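Local coordinates for PlyP35 (Listeria phage P35, PDB 6S3Y), which probably binds the Listeria cell wall through two SH3-like modules, the targeting part of a phage endolysin that breaks down the host's wall, at residues F16-K19 against S25-V28; W46-V51 against S57-I62. All blocks are in the same frame, centred on the assembly; numbering follows the deposited sequence.

Contact 1: F16-K19 against S25-V28; sequences FQDK and SKSV
Q17 and the two serines S25 and S27 illustrate how one amide can bridge two points of a facing chain. The side chain leaves its CB about 3.7 Å from S25 OG, runs through CG beside the same hydroxyl, and bends at chi2 (-60°), which turns the amide to lie alongside S25 to S27. At the tip the two ends part. NE2 donates to S25 OG over 2.9 Å in an almost straight bond within the amide plane, while OE1 accepts a hydrogen bond from S27 OG (2.6 Å) on one of its lone pairs. Both serines have further partners, S25 OG at Q21 O and S27 OG at the side chain of Q30, so the amide belongs to a wider polar network. D18 works from the neighbouring position: its backbone N donates to K26 O (2.8 Å), and K26 N returns a bond to D18 OD1 (2.9 Å), reaching it from above the carboxylate plane. The hairpin pairing continues with V28 N bonded to F16 O, and V28 CG1 rests obliquely against the F16 ring, 3.9 Å from CD2; W31 stacks on that ring. Here the strands 6-17 and 27-32 of the hairpin give way to its connecting loop. With both ends of the Q17 amide engaged, its flip is fixed, and beyond the Q17-S27 pair a backbone bond and the D18 carboxylate carry the pairing on.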
loop_
_atom_site.group_PDB
_atom_site.type_symbol
_atom_site.label_atom_id
_atom_site.label_comp_id
_atom_site.label_asym_id
_atom_site.label_seq_id
_atom_site.Cartn_x
_atom_site.Cartn_y
_atom_site.Cartn_z
ATOM N N PHE A 16 0.202 6.441 0.324
ATOM C CA PHE A 16 1.097 7.597 0.056
ATOM C C PHE A 16 2.062 7.690 1.234
ATOM O O PHE A 16 1.689 8.242 2.290
ATOM C CB PHE A 16 0.248 8.845 -0.174
ATOM C CG PHE A 16 0.953 10.080 -0.663
ATOM C CD1 PHE A 16 1.599 10.100 -1.894
ATOM C CD2 PHE A 16 0.912 11.242 0.083
ATOM C CE1 PHE A 16 2.174 11.268 -2.366
ATOM C CE2 PHE A 16 1.499 12.412 -0.386
ATOM C CZ PHE A 16 2.121 12.413 -1.608
ATOM N N GLN A 17 3.224 7.056 1.097
ATOM C CA GLN A 17 4.173 6.816 2.222
ATOM C C GLN A 17 5.201 7.942 2.285
ATOM O O GLN A 17 5.397 8.626 1.259
ATOM C CB GLN A 17 4.856 5.444 2.039
ATOM C CG GLN A 17 3.904 4.251 1.998
ATOM C CD GLN A 17 3.076 4.110 3.263
ATOM O OE1 GLN A 17 1.894 4.487 3.306
ATOM N NE2 GLN A 17 3.704 3.590 4.308
ATOM N N ASP A 18 5.863 8.122 3.430
ATOM C CA ASP A 18 6.879 9.193 3.606
ATOM C C ASP A 18 8.174 8.815 2.878
ATOM O O ASP A 18 9.049 9.689 2.771
ATOM C CB ASP A 18 7.095 9.527 5.085
ATOM C CG ASP A 18 7.628 8.394 5.946
ATOM O OD1 ASP A 18 7.653 7.245 5.490
ATOM O OD2 ASP A 18 7.999 8.678 7.094
ATOM N N LYS A 19 8.286 7.584 2.381
ATOM C CA LYS A 19 9.455 7.070 1.627
ATOM C C LYS A 19 8.957 6.186 0.510
ATOM O O LYS A 19 7.883 5.596 0.661
ATOM C CB LYS A 19 10.313 6.169 2.512
ATOM C CG LYS A 19 10.815 6.806 3.782
ATOM C CD LYS A 19 11.317 5.834 4.789
ATOM C CE LYS A 19 11.608 6.542 6.089
ATOM N NZ LYS A 19 12.213 5.587 7.049
ATOM N N SER A 25 8.200 2.652 6.664
ATOM C CA SER A 25 7.623 3.915 6.148
ATOM C C SER A 25 6.302 4.185 6.868
ATOM O O SER A 25 5.654 3.252 7.303
ATOM C CB SER A 25 7.469 3.894 4.646
ATOM O OG SER A 25 6.526 2.905 4.233
ATOM N N LYS A 26 5.965 5.454 7.010
ATOM C CA LYS A 26 4.690 5.932 7.607
ATOM C C LYS A 26 3.812 6.441 6.476
ATOM O O LYS A 26 4.349 6.964 5.500
ATOM C CB LYS A 26 4.956 7.048 8.621
ATOM C CG LYS A 26 5.616 6.573 9.903
ATOM C CD LYS A 26 6.254 7.663 10.697
ATOM C CE LYS A 26 6.673 7.157 12.061
ATOM N NZ LYS A 26 7.116 8.281 12.916
ATOM N N SER A 27 2.502 6.314 6.624
ATOM C CA SER A 27 1.523 6.836 5.647
ATOM C C SER A 27 1.404 8.352 5.835
ATOM O O SER A 27 1.050 8.798 6.917
ATOM C CB SER A 27 0.200 6.140 5.780
ATOM O OG SER A 27 0.333 4.776 5.390
ATOM N N VAL A 28 1.741 9.117 4.814
ATOM C CA VAL A 28 1.404 10.573 4.757
ATOM C C VAL A 28 -0.097 10.689 4.461
ATOM O O VAL A 28 -0.758 11.505 5.104
ATOM C CB VAL A 28 2.271 11.282 3.706
ATOM C CG1 VAL A 28 1.842 12.716 3.521
ATOM C CG2 VAL A 28 3.741 11.209 4.079
#

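Contact 2: W46-V51 against S57-I62; sequences WYTGVV and SVRGYI
T48 and R59 meet across a regular antiparallel pair of strands, where side-chain bonds add to the backbone ladder. T48 OG1, placed anti to the backbone N (chi1 -174°), donates to G60 O at 2.7 Å; G49 N reaches the same oxygen from the opposite face of its carbonyl plane, so two donors grip it. The hydroxyl in turn accepts R59 NH1 at 3.0 Å, nearly in the guanidinium plane, and lies over one face of the Y61 ring, 3.5 Å from CE2. The middle is close-packed: on the opposite face the paired glycines G49 and G60 have no side chains, which lets the F16 ring lie directly against the backbone. Towards the turn the contact becomes more open to solvent: V50, S57 and R59 are exposed, with V50 CG2 set over a guanidinium face (3.5 Å to R59 NH2) and V50 CG1 beside S57 OG. At the other end W46 turns the edge of its indole to the Y61 backbone, with CZ3 3.7 Å from Y61 O. Around the hairpin, V51 and V58 touch V28 of strand 27-32, I62 meets W31 of the same strand, Y47 leans on strand 67-72, and T48 pairs through its backbone with T40 of strand 36-41.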
loop_
_atom_site.group_PDB
_atom_site.type_symbol
_atom_site.label_atom_id
_atom_site.label_comp_id
_atom_site.label_asym_id
_atom_site.label_seq_id
_atom_site.Cartn_x
_atom_site.Cartn_y
_atom_site.Cartn_z
ATOM N N TRP A 46 7.489 4.186 -8.778
ATOM C CA TRP A 46 6.938 5.126 -7.770
ATOM C C TRP A 46 6.637 6.486 -8.383
ATOM O O TRP A 46 7.329 6.919 -9.323
ATOM C CB TRP A 46 7.871 5.293 -6.573
ATOM C CG TRP A 46 8.039 4.052 -5.753
ATOM C CD1 TRP A 46 8.888 3.014 -6.013
ATOM C CD2 TRP A 46 7.321 3.706 -4.554
ATOM N NE1 TRP A 46 8.731 2.048 -5.064
ATOM C CE2 TRP A 46 7.783 2.441 -4.151
ATOM C CE3 TRP A 46 6.336 4.337 -3.788
ATOM C CZ2 TRP A 46 7.312 1.808 -3.003
ATOM C CZ3 TRP A 46 5.867 3.710 -2.658
ATOM C CH2 TRP A 46 6.362 2.471 -2.261
ATOM N N TYR A 47 5.624 7.134 -7.814
ATOM C CA TYR A 47 5.252 8.548 -7.997
ATOM C C TYR A 47 5.582 9.246 -6.689
ATOM O O TYR A 47 5.583 8.600 -5.633
ATOM C CB TYR A 47 3.764 8.704 -8.359
ATOM C CG TYR A 47 3.411 8.255 -9.746
ATOM C CD1 TYR A 47 3.528 9.114 -10.820
ATOM C CD2 TYR A 47 2.991 6.960 -10.002
ATOM C CE1 TYR A 47 3.229 8.699 -12.112
ATOM C CE2 TYR A 47 2.706 6.525 -11.287
ATOM C CZ TYR A 47 2.823 7.398 -12.343
ATOM O OH TYR A 47 2.585 6.992 -13.627
ATOM N N THR A 48 5.800 10.555 -6.754
ATOM C CA THR A 48 5.894 11.407 -5.560
ATOM C C THR A 48 4.925 12.570 -5.724
ATOM O O THR A 48 4.501 12.832 -6.841
ATOM C CB THR A 48 7.341 11.854 -5.308
ATOM O OG1 THR A 48 7.387 12.561 -4.066
ATOM C CG2 THR A 48 7.885 12.726 -6.411
ATOM N N GLY A 49 4.588 13.227 -4.629
ATOM C CA GLY A 49 3.830 14.478 -4.643
ATOM C C GLY A 49 3.892 15.147 -3.296
ATOM O O GLY A 49 4.575 14.612 -2.390
ATOM N N VAL A 50 3.186 16.267 -3.176
ATOM C CA VAL A 50 3.133 17.062 -1.938
ATOM C C VAL A 50 1.666 17.253 -1.549
ATOM O O VAL A 50 0.832 17.354 -2.438
ATOM C CB VAL A 50 3.874 18.382 -2.177
ATOM C CG1 VAL A 50 3.706 19.344 -1.022
ATOM C CG2 VAL A 50 5.354 18.108 -2.407
ATOM N N VAL A 51 1.404 17.262 -0.245
ATOM C CA VAL A 51 0.096 17.597 0.372
ATOM C C VAL A 51 0.373 18.629 1.478
ATOM O O VAL A 51 1.565 18.829 1.841
ATOM C CB VAL A 51 -0.469 16.257 0.885
ATOM C CG1 VAL A 51 0.118 15.843 2.182
ATOM C CG2 VAL A 51 -1.904 16.016 0.629
ATOM N N SER A 57 4.014 21.929 3.794
ATOM C CA SER A 57 4.075 21.021 2.627
ATOM C C SER A 57 4.814 19.745 3.046
ATOM O O SER A 57 5.943 19.864 3.527
ATOM C CB SER A 57 4.756 21.647 1.457
ATOM O OG SER A 57 3.851 22.414 0.727
ATOM N N VAL A 58 4.223 18.577 2.822
ATOM C CA VAL A 58 4.814 17.263 3.192
ATOM C C VAL A 58 4.838 16.394 1.936
ATOM O O VAL A 58 3.847 16.380 1.185
ATOM C CB VAL A 58 4.035 16.603 4.334
ATOM C CG1 VAL A 58 2.583 16.398 3.985
ATOM C CG2 VAL A 58 4.670 15.287 4.717
ATOM N N ARG A 59 5.970 15.735 1.684
ATOM C CA ARG A 59 6.183 14.926 0.467
ATOM C C ARG A 59 5.792 13.476 0.766
ATOM O O ARG A 59 6.091 12.980 1.857
ATOM C CB ARG A 59 7.629 15.035 -0.024
ATOM C CG ARG A 59 7.904 14.208 -1.264
ATOM C CD ARG A 59 9.154 14.643 -2.003
ATOM N NE ARG A 59 9.055 16.004 -2.503
ATOM C CZ ARG A 59 8.463 16.363 -3.628
ATOM N NH1 ARG A 59 7.841 15.487 -4.392
ATOM N NH2 ARG A 59 8.434 17.641 -3.952
ATOM N N GLY A 60 5.191 12.812 -0.205
ATOM C CA GLY A 60 4.933 11.371 -0.132
ATOM C C GLY A 60 5.247 10.673 -1.433
ATOM O O GLY A 60 5.580 11.340 -2.436
ATOM N N TYR A 61 5.139 9.344 -1.389
ATOM C CA TYR A 61 5.488 8.438 -2.495
ATOM C C TYR A 61 4.402 7.365 -2.585
ATOM O O TYR A 61 4.053 6.781 -1.554
ATOM C CB TYR A 61 6.860 7.804 -2.228
ATOM C CG TYR A 61 7.972 8.810 -2.084
ATOM C CD1 TYR A 61 8.251 9.399 -0.862
ATOM C CD2 TYR A 61 8.719 9.190 -3.178
ATOM C CE1 TYR A 61 9.254 10.361 -0.732
ATOM C CE2 TYR A 61 9.737 10.126 -3.073
ATOM C CZ TYR A 61 9.998 10.720 -1.843
ATOM O OH TYR A 61 10.963 11.667 -1.684
ATOM N N ILE A 62 3.954 7.063 -3.795
ATOM C CA ILE A 62 2.918 6.032 -3.986
ATOM C C ILE A 62 3.306 5.141 -5.158
ATOM O O ILE A 62 3.787 5.640 -6.191
ATOM C CB ILE A 62 1.517 6.683 -4.126
ATOM C CG1 ILE A 62 0.436 5.607 -4.217
ATOM C CG2 ILE A 62 1.459 7.648 -5.290
ATOM C CD1 ILE A 62 -0.955 6.110 -3.867
#

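Contacts 1 and 2 follow one another along the chain, the first closing before the second opens, and their centres lie about 8 Å apart within the same cell-wall-binding module. Each joins the two strands of a beta hairpin: 6-17 with 27-32, then 46-53 with 56-63. The hairpins meet directly. Q17 O and Y61 N form a probable hydrogen bond of 2.8 Å, joining the end of strand 6-17 to strand 56-63, and F16 CZ comes to 3.4 Å from G49 O. Such tight packing of successive antiparallel hairpins is consistent with the small SH3-like barrel expected of this module.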